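Local coordinates for protein varicella-zoster virus protease (Human herpesvirus 3, PDB 1VZV) that cleaves the scaffolding assembly protein as a serine protease, probably letting the viral capsid mature within the nucleus, and is active as a dimer, at residues A[38-52]-A[62-74]. Sequence-based numbering, arbitrary orientation.
Sequences INIDHRKDCVVGEVI and FFLGIVRCPQLHA
Ile52 N donates to Leu64 O at 3.0 Å, and two residues along each strand, at the hydrogen-bonded pair Glu50 and Ile66, Ile66 N gives Glu50 O a nearly straight bond of 3.1 Å (171°). Beside this ladder, on the face that carries Ile66, Ile52 CG2 lies 3.7 Å from Ile66 CG2, the two side chains crossing at a slant; Glu50 OE2 is hydrogen-bonded to Tyr174 OH. On the other face, with Val51 CG1 roughly anti to the backbone N (chi1 155°), CG2 falls anti to the carbonyl carbon and meets the Phe63 ring, while Ile38 CD1 comes to the edge of that ring, near its plane, 3.7 Å from Phe63 CE2. Ile38 CG2 also reaches Val67 CG2 at 3.9 Å. Where strand 62-67 ends, Val48 packs its CB 3.9 Å from Cys69 CB, and Ile40 CD1 meets Leu72 CD2 at 4.0 Å. Cys69 is the N-cap of the helix that follows, its SG weakly accepting from Leu72 N. Val48 and Gly49, both opposite Ile38, form a classic beta bulge. Strands 37-40, 47-56 and 61-67 are consecutive antiparallel neighbours in the central sheet of the assemblin fold, whose turn after Ile40 carries His42 of the Ser-His-His catalytic triad.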
ATOM      1  N   ILE A  38      -0.828  17.877 -12.668  1.00 25.00           N
ATOM      2  CA  ILE A  38      -1.114  16.955 -11.590  1.00 25.00           C
ATOM      3  C   ILE A  38      -0.441  15.614 -11.871  1.00 25.00           C
ATOM      4  O   ILE A  38      -0.742  14.942 -12.850  1.00 25.00           O
ATOM      5  CB  ILE A  38      -2.661  16.787 -11.440  1.00 25.00           C
ATOM      6  CG1 ILE A  38      -3.213  17.894 -10.558  1.00 25.00           C
ATOM      7  CG2 ILE A  38      -3.051  15.424 -10.891  1.00 25.00           C
ATOM      8  CD1 ILE A  38      -4.667  17.736 -10.252  1.00 25.00           C
ATOM      9  N   ASN A  39       0.526  15.251 -11.056  1.00 25.00           N
ATOM     10  CA  ASN A  39       1.167  13.971 -11.252  1.00 25.00           C
ATOM     11  C   ASN A  39       1.034  13.192  -9.957  1.00 25.00           C
ATOM     12  O   ASN A  39       0.541  13.724  -8.964  1.00 25.00           O
ATOM     13  CB  ASN A  39       2.628  14.115 -11.731  1.00 25.00           C
ATOM     14  CG  ASN A  39       3.557  14.699 -10.686  1.00 25.00           C
ATOM     15  OD1 ASN A  39       3.356  14.521  -9.484  1.00 25.00           O
ATOM     16  ND2 ASN A  39       4.611  15.380 -11.146  1.00 25.00           N
ATOM     17  N   ILE A  40       1.467  11.943  -9.964  1.00 25.00           N
ATOM     18  CA  ILE A  40       1.372  11.070  -8.803  1.00 25.00           C
ATOM     19  C   ILE A  40       2.753  10.885  -8.169  1.00 25.00           C
ATOM     20  O   ILE A  40       3.700  10.642  -8.877  1.00 25.00           O
ATOM     21  CB  ILE A  40       0.852   9.682  -9.266  1.00 25.00           C
ATOM     22  CG1 ILE A  40      -0.532   9.797  -9.898  1.00 25.00           C
ATOM     23  CG2 ILE A  40       0.918   8.665  -8.130  1.00 25.00           C
ATOM     24  CD1 ILE A  40      -0.976   8.531 -10.536  1.00 25.00           C
ATOM     25  N   ASP A  41       2.867  11.014  -6.852  1.00 25.00           N
ATOM     26  CA  ASP A  41       4.138  10.810  -6.138  1.00 25.00           C
ATOM     27  C   ASP A  41       5.188  11.873  -6.468  1.00 25.00           C
ATOM     28  O   ASP A  41       6.365  11.726  -6.105  1.00 25.00           O
ATOM     29  CB  ASP A  41       4.687   9.389  -6.461  1.00 25.00           C
ATOM     30  CG  ASP A  41       5.978   8.999  -5.649  1.00 25.00           C
ATOM     31  OD1 ASP A  41       5.962   9.161  -4.405  1.00 25.00           O
ATOM     32  OD2 ASP A  41       6.980   8.481  -6.249  1.00 25.00           O
ATOM     33  N   HIS A  42       4.752  12.974  -7.082  1.00 25.00           N
ATOM     34  CA  HIS A  42       5.655  14.067  -7.514  1.00 25.00           C
ATOM     35  C   HIS A  42       6.507  13.636  -8.714  1.00 25.00           C
ATOM     36  O   HIS A  42       7.456  14.319  -9.085  1.00 25.00           O
ATOM     37  CB  HIS A  42       6.569  14.575  -6.400  1.00 25.00           C
ATOM     38  CG  HIS A  42       5.860  15.309  -5.315  1.00 25.00           C
ATOM     39  ND1 HIS A  42       5.476  16.627  -5.390  1.00 25.00           N
ATOM     40  CD2 HIS A  42       5.497  14.897  -4.075  1.00 25.00           C
ATOM     41  CE1 HIS A  42       4.907  16.962  -4.220  1.00 25.00           C
ATOM     42  NE2 HIS A  42       4.894  15.943  -3.381  1.00 25.00           N
ATOM     43  N   ARG A  43       6.132  12.512  -9.327  1.00 25.00           N
ATOM     44  CA  ARG A  43       6.798  11.958 -10.490  1.00 25.00           C
ATOM     45  C   ARG A  43       6.551  12.772 -11.747  1.00 25.00           C
ATOM     46  O   ARG A  43       5.492  12.712 -12.352  1.00 25.00           O
ATOM     47  CB  ARG A  43       6.353  10.515 -10.727  1.00 25.00           C
ATOM     48  CG  ARG A  43       6.970   9.513  -9.778  1.00 25.00           C
ATOM     49  CD  ARG A  43       8.467   9.395 -10.012  1.00 25.00           C
ATOM     50  NE  ARG A  43       8.809   8.404 -11.032  1.00 25.00           N
ATOM     51  CZ  ARG A  43       9.013   7.110 -10.772  1.00 25.00           C
ATOM     52  NH1 ARG A  43       8.913   6.666  -9.510  1.00 25.00           N
ATOM     53  NH2 ARG A  43       9.324   6.259 -11.762  1.00 25.00           N
ATOM     54  N   LYS A  44       7.564  13.524 -12.135  1.00 25.00           N
ATOM     55  CA  LYS A  44       7.558  14.348 -13.331  1.00 25.00           C
ATOM     56  C   LYS A  44       7.232  13.480 -14.526  1.00 25.00           C
ATOM     57  O   LYS A  44       6.641  13.955 -15.476  1.00 25.00           O
ATOM     58  CB  LYS A  44       8.951  14.976 -13.538  1.00 25.00           C
ATOM     59  CG  LYS A  44       9.470  15.774 -12.313  1.00 25.00           C
ATOM     60  CD  LYS A  44      10.829  16.458 -12.525  1.00 25.00           C
ATOM     61  CE  LYS A  44      11.202  17.346 -11.307  1.00 25.00           C
ATOM     62  NZ  LYS A  44      10.168  18.414 -11.007  1.00 25.00           N
ATOM     63  N   ASP A  45       7.635  12.213 -14.479  1.00 25.00           N
ATOM     64  CA  ASP A  45       7.384  11.263 -15.567  1.00 25.00           C
ATOM     65  C   ASP A  45       6.042  10.614 -15.415  1.00 25.00           C
ATOM     66  O   ASP A  45       5.711   9.695 -16.167  1.00 25.00           O
ATOM     67  CB  ASP A  45       8.437  10.148 -15.601  1.00 25.00           C
ATOM     68  CG  ASP A  45       8.522   9.372 -14.288  1.00 25.00           C
ATOM     69  OD1 ASP A  45       8.086   9.881 -13.237  1.00 25.00           O
ATOM     70  OD2 ASP A  45       9.047   8.243 -14.297  1.00 25.00           O
ATOM     71  N   CYS A  46       5.298  11.038 -14.399  1.00 25.00           N
ATOM     72  CA  CYS A  46       3.990  10.460 -14.149  1.00 25.00           C
ATOM     73  C   CYS A  46       2.902  11.491 -13.867  1.00 25.00           C
ATOM     74  O   CYS A  46       2.412  11.592 -12.752  1.00 25.00           O
ATOM     75  CB  CYS A  46       4.072   9.435 -13.024  1.00 25.00           C
ATOM     76  SG  CYS A  46       2.571   8.469 -12.922  1.00 25.00           S
ATOM     77  N   VAL A  47       2.560  12.265 -14.895  1.00 25.00           N
ATOM     78  CA  VAL A  47       1.540  13.316 -14.849  1.00 25.00           C
ATOM     79  C   VAL A  47       0.307  12.661 -15.417  1.00 25.00           C
ATOM     80  O   VAL A  47       0.400  11.937 -16.403  1.00 25.00           O
ATOM     81  CB  VAL A  47       1.942  14.521 -15.730  1.00 25.00           C
ATOM     82  CG1 VAL A  47       0.824  15.528 -15.800  1.00 25.00           C
ATOM     83  CG2 VAL A  47       3.217  15.173 -15.188  1.00 25.00           C
ATOM     84  N   VAL A  48      -0.840  12.921 -14.799  1.00 25.00           N
ATOM     85  CA  VAL A  48      -2.107  12.305 -15.202  1.00 25.00           C
ATOM     86  C   VAL A  48      -3.291  13.261 -15.337  1.00 25.00           C
ATOM     87  O   VAL A  48      -4.443  12.811 -15.412  1.00 25.00           O
ATOM     88  CB  VAL A  48      -2.525  11.230 -14.182  1.00 25.00           C
ATOM     89  CG1 VAL A  48      -1.571  10.050 -14.234  1.00 25.00           C
ATOM     90  CG2 VAL A  48      -2.548  11.835 -12.784  1.00 25.00           C
ATOM     91  N   GLY A  49      -3.023  14.560 -15.360  1.00 25.00           N
ATOM     92  CA  GLY A  49      -4.094  15.524 -15.468  1.00 25.00           C
ATOM     93  C   GLY A  49      -3.482  16.884 -15.282  1.00 25.00           C
ATOM     94  O   GLY A  49      -2.249  17.006 -15.318  1.00 25.00           O
ATOM     95  N   GLU A  50      -4.315  17.910 -15.112  1.00 25.00           N
ATOM     96  CA  GLU A  50      -3.824  19.273 -14.912  1.00 25.00           C
ATOM     97  C   GLU A  50      -4.831  20.158 -14.176  1.00 25.00           C
ATOM     98  O   GLU A  50      -6.040  20.119 -14.466  1.00 25.00           O
ATOM     99  CB  GLU A  50      -3.451  19.929 -16.252  1.00 25.00           C
ATOM    100  CG  GLU A  50      -4.636  20.450 -17.099  1.00 25.00           C
ATOM    101  CD  GLU A  50      -4.206  21.459 -18.171  1.00 25.00           C
ATOM    102  OE1 GLU A  50      -3.458  22.403 -17.852  1.00 25.00           O
ATOM    103  OE2 GLU A  50      -4.616  21.305 -19.334  1.00 25.00           O
ATOM    104  N   VAL A  51      -4.334  20.926 -13.206  1.00 25.00           N
ATOM    105  CA  VAL A  51      -5.154  21.868 -12.433  1.00 25.00           C
ATOM    106  C   VAL A  51      -5.811  22.842 -13.430  1.00 25.00           C
ATOM    107  O   VAL A  51      -5.110  23.582 -14.120  1.00 25.00           O
ATOM    108  CB  VAL A  51      -4.260  22.694 -11.433  1.00 25.00           C
ATOM    109  CG1 VAL A  51      -4.896  24.039 -11.091  1.00 25.00           C
ATOM    110  CG2 VAL A  51      -4.037  21.915 -10.159  1.00 25.00           C
ATOM    111  N   ILE A  52      -7.139  22.847 -13.512  1.00 25.00           N
ATOM    112  CA  ILE A  52      -7.793  23.756 -14.439  1.00 25.00           C
ATOM    113  C   ILE A  52      -8.085  25.124 -13.842  1.00 25.00           C
ATOM    114  O   ILE A  52      -8.428  26.033 -14.578  1.00 25.00           O
ATOM    115  CB  ILE A  52      -9.075  23.152 -15.094  1.00 25.00           C
ATOM    116  CG1 ILE A  52     -10.261  23.206 -14.153  1.00 25.00           C
ATOM    117  CG2 ILE A  52      -8.833  21.706 -15.519  1.00 25.00           C
ATOM    118  CD1 ILE A  52     -11.432  22.374 -14.642  1.00 25.00           C
ATOM    119  N   PHE A  62      -7.911  27.175  -3.019  1.00 25.00           N
ATOM    120  CA  PHE A  62      -8.830  26.066  -3.331  1.00 25.00           C
ATOM    121  C   PHE A  62      -8.694  25.778  -4.821  1.00 25.00           C
ATOM    122  O   PHE A  62      -8.772  26.699  -5.628  1.00 25.00           O
ATOM    123  CB  PHE A  62     -10.272  26.438  -2.996  1.00 25.00           C
ATOM    124  CG  PHE A  62     -11.227  25.290  -3.100  1.00 25.00           C
ATOM    125  CD1 PHE A  62     -11.393  24.410  -2.040  1.00 25.00           C
ATOM    126  CD2 PHE A  62     -11.934  25.059  -4.269  1.00 25.00           C
ATOM    127  CE1 PHE A  62     -12.246  23.313  -2.150  1.00 25.00           C
ATOM    128  CE2 PHE A  62     -12.784  23.967  -4.382  1.00 25.00           C
ATOM    129  CZ  PHE A  62     -12.938  23.095  -3.326  1.00 25.00           C
ATOM    130  N   PHE A  63      -8.491  24.519  -5.192  1.00 25.00           N
ATOM    131  CA  PHE A  63      -8.295  24.192  -6.595  1.00 25.00           C
ATOM    132  C   PHE A  63      -9.216  23.161  -7.138  1.00 25.00           C
ATOM    133  O   PHE A  63      -9.816  22.396  -6.407  1.00 25.00           O
ATOM    134  CB  PHE A  63      -6.865  23.709  -6.852  1.00 25.00           C
ATOM    135  CG  PHE A  63      -6.667  22.195  -6.718  1.00 25.00           C
ATOM    136  CD1 PHE A  63      -6.768  21.556  -5.487  1.00 25.00           C
ATOM    137  CD2 PHE A  63      -6.319  21.433  -7.819  1.00 25.00           C
ATOM    138  CE1 PHE A  63      -6.521  20.202  -5.363  1.00 25.00           C
ATOM    139  CE2 PHE A  63      -6.076  20.083  -7.691  1.00 25.00           C
ATOM    140  CZ  PHE A  63      -6.177  19.470  -6.466  1.00 25.00           C
ATOM    141  N   LEU A  64      -9.233  23.083  -8.452  1.00 25.00           N
ATOM    142  CA  LEU A  64     -10.044  22.119  -9.166  1.00 25.00           C
ATOM    143  C   LEU A  64      -9.107  21.604 -10.258  1.00 25.00           C
ATOM    144  O   LEU A  64      -8.278  22.348 -10.781  1.00 25.00           O
ATOM    145  CB  LEU A  64     -11.289  22.809  -9.744  1.00 25.00           C
ATOM    146  CG  LEU A  64     -12.323  21.996 -10.526  1.00 25.00           C
ATOM    147  CD1 LEU A  64     -12.788  20.804  -9.734  1.00 25.00           C
ATOM    148  CD2 LEU A  64     -13.498  22.887 -10.836  1.00 25.00           C
ATOM    149  N   GLY A  65      -9.162  20.326 -10.553  1.00 25.00           N
ATOM    150  CA  GLY A  65      -8.269  19.845 -11.569  1.00 25.00           C
ATOM    151  C   GLY A  65      -8.922  18.719 -12.308  1.00 25.00           C
ATOM    152  O   GLY A  65      -9.978  18.215 -11.897  1.00 25.00           O
ATOM    153  N   ILE A  66      -8.330  18.358 -13.435  1.00 25.00           N
ATOM    154  CA  ILE A  66      -8.855  17.261 -14.209  1.00 25.00           C
ATOM    155  C   ILE A  66      -7.811  16.129 -14.293  1.00 25.00           C
ATOM    156  O   ILE A  66      -6.600  16.372 -14.420  1.00 25.00           O
ATOM    157  CB  ILE A  66      -9.378  17.738 -15.598  1.00 25.00           C
ATOM    158  CG1 ILE A  66     -10.198  16.640 -16.262  1.00 25.00           C
ATOM    159  CG2 ILE A  66      -8.247  18.154 -16.507  1.00 25.00           C
ATOM    160  CD1 ILE A  66     -11.036  17.141 -17.386  1.00 25.00           C
ATOM    161  N   VAL A  67      -8.283  14.911 -14.038  1.00 25.00           N
ATOM    162  CA  VAL A  67      -7.466  13.709 -14.094  1.00 25.00           C
ATOM    163  C   VAL A  67      -8.159  12.829 -15.140  1.00 25.00           C
ATOM    164  O   VAL A  67      -9.181  12.189 -14.892  1.00 25.00           O
ATOM    165  CB  VAL A  67      -7.332  13.019 -12.685  1.00 25.00           C
ATOM    166  CG1 VAL A  67      -6.605  11.677 -12.784  1.00 25.00           C
ATOM    167  CG2 VAL A  67      -6.580  13.941 -11.728  1.00 25.00           C
ATOM    168  N   ARG A  68      -7.656  12.933 -16.356  1.00 25.00           N
ATOM    169  CA  ARG A  68      -8.168  12.184 -17.482  1.00 25.00           C
ATOM    170  C   ARG A  68      -6.979  11.394 -18.041  1.00 25.00           C
ATOM    171  O   ARG A  68      -6.229  11.899 -18.875  1.00 25.00           O
ATOM    172  CB  ARG A  68      -8.718  13.163 -18.524  1.00 25.00           C
ATOM    173  CG  ARG A  68      -9.333  12.533 -19.767  1.00 25.00           C
ATOM    174  CD  ARG A  68      -9.710  13.636 -20.766  1.00 25.00           C
ATOM    175  NE  ARG A  68     -10.909  14.367 -20.368  1.00 25.00           N
ATOM    176  CZ  ARG A  68     -12.089  14.235 -20.978  1.00 25.00           C
ATOM    177  NH1 ARG A  68     -12.189  13.480 -22.080  1.00 25.00           N
ATOM    178  NH2 ARG A  68     -13.160  14.913 -20.535  1.00 25.00           N
ATOM    179  N   CYS A  69      -6.764  10.195 -17.498  1.00 25.00           N
ATOM    180  CA  CYS A  69      -5.673   9.300 -17.914  1.00 25.00           C
ATOM    181  C   CYS A  69      -6.277   7.901 -18.021  1.00 25.00           C
ATOM    182  O   CYS A  69      -6.624   7.279 -17.027  1.00 25.00           O
ATOM    183  CB  CYS A  69      -4.505   9.323 -16.895  1.00 25.00           C
ATOM    184  SG  CYS A  69      -3.256   7.999 -17.129  1.00 25.00           S
ATOM    185  N   PRO A  70      -6.446   7.397 -19.238  1.00 25.00           N
ATOM    186  CA  PRO A  70      -7.033   6.063 -19.326  1.00 25.00           C
ATOM    187  C   PRO A  70      -6.251   4.984 -18.612  1.00 25.00           C
ATOM    188  O   PRO A  70      -6.853   4.088 -18.030  1.00 25.00           O
ATOM    189  CB  PRO A  70      -7.122   5.813 -20.836  1.00 25.00           C
ATOM    190  CG  PRO A  70      -5.983   6.605 -21.389  1.00 25.00           C
ATOM    191  CD  PRO A  70      -6.066   7.903 -20.564  1.00 25.00           C
ATOM    192  N   GLN A  71      -4.928   5.081 -18.596  1.00 25.00           N
ATOM    193  CA  GLN A  71      -4.143   4.043 -17.935  1.00 25.00           C
ATOM    194  C   GLN A  71      -4.325   3.998 -16.413  1.00 25.00           C
ATOM    195  O   GLN A  71      -4.376   2.915 -15.821  1.00 25.00           O
ATOM    196  CB  GLN A  71      -2.660   4.148 -18.302  1.00 25.00           C
ATOM    197  CG  GLN A  71      -2.336   3.805 -19.764  1.00 25.00           C
ATOM    198  CD  GLN A  71      -2.865   4.836 -20.731  1.00 25.00           C
ATOM    199  OE1 GLN A  71      -2.947   6.017 -20.401  1.00 25.00           O
ATOM    200  NE2 GLN A  71      -3.268   4.398 -21.912  1.00 25.00           N
ATOM    201  N   LEU A  72      -4.479   5.169 -15.795  1.00 25.00           N
ATOM    202  CA  LEU A  72      -4.658   5.253 -14.350  1.00 25.00           C
ATOM    203  C   LEU A  72      -5.791   4.377 -13.844  1.00 25.00           C
ATOM    204  O   LEU A  72      -5.687   3.836 -12.760  1.00 25.00           O
ATOM    205  CB  LEU A  72      -4.855   6.699 -13.922  1.00 25.00           C
ATOM    206  CG  LEU A  72      -4.845   7.142 -12.455  1.00 25.00           C
ATOM    207  CD1 LEU A  72      -6.267   7.375 -11.972  1.00 25.00           C
ATOM    208  CD2 LEU A  72      -4.084   6.184 -11.569  1.00 25.00           C
ATOM    209  N   HIS A  73      -6.857   4.207 -14.627  1.00 25.00           N
ATOM    210  CA  HIS A  73      -7.980   3.356 -14.209  1.00 25.00           C
ATOM    211  C   HIS A  73      -7.718   1.892 -14.545  1.00 25.00           C
ATOM    212  O   HIS A  73      -8.129   0.990 -13.809  1.00 25.00           O
ATOM    213  CB  HIS A  73      -9.286   3.742 -14.887  1.00 25.00           C
ATOM    214  CG  HIS A  73      -9.697   5.160 -14.674  1.00 25.00           C
ATOM    215  ND1 HIS A  73     -10.979   5.602 -14.935  1.00 25.00           N
ATOM    216  CD2 HIS A  73      -8.982   6.257 -14.326  1.00 25.00           C
ATOM    217  CE1 HIS A  73     -11.032   6.913 -14.772  1.00 25.00           C
ATOM    218  NE2 HIS A  73      -9.835   7.334 -14.403  1.00 25.00           N
ATOM    219  N   ALA A  74      -7.065   1.648 -15.669  1.00 25.00           N
ATOM    220  CA  ALA A  74      -6.801   0.288 -16.077  1.00 25.00           C
ATOM    221  C   ALA A  74      -5.914  -0.505 -15.124  1.00 25.00           C
ATOM    222  O   ALA A  74      -6.283  -1.614 -14.756  1.00 25.00           O
ATOM    223  CB  ALA A  74      -6.233   0.265 -17.465  1.00 25.00           C
TER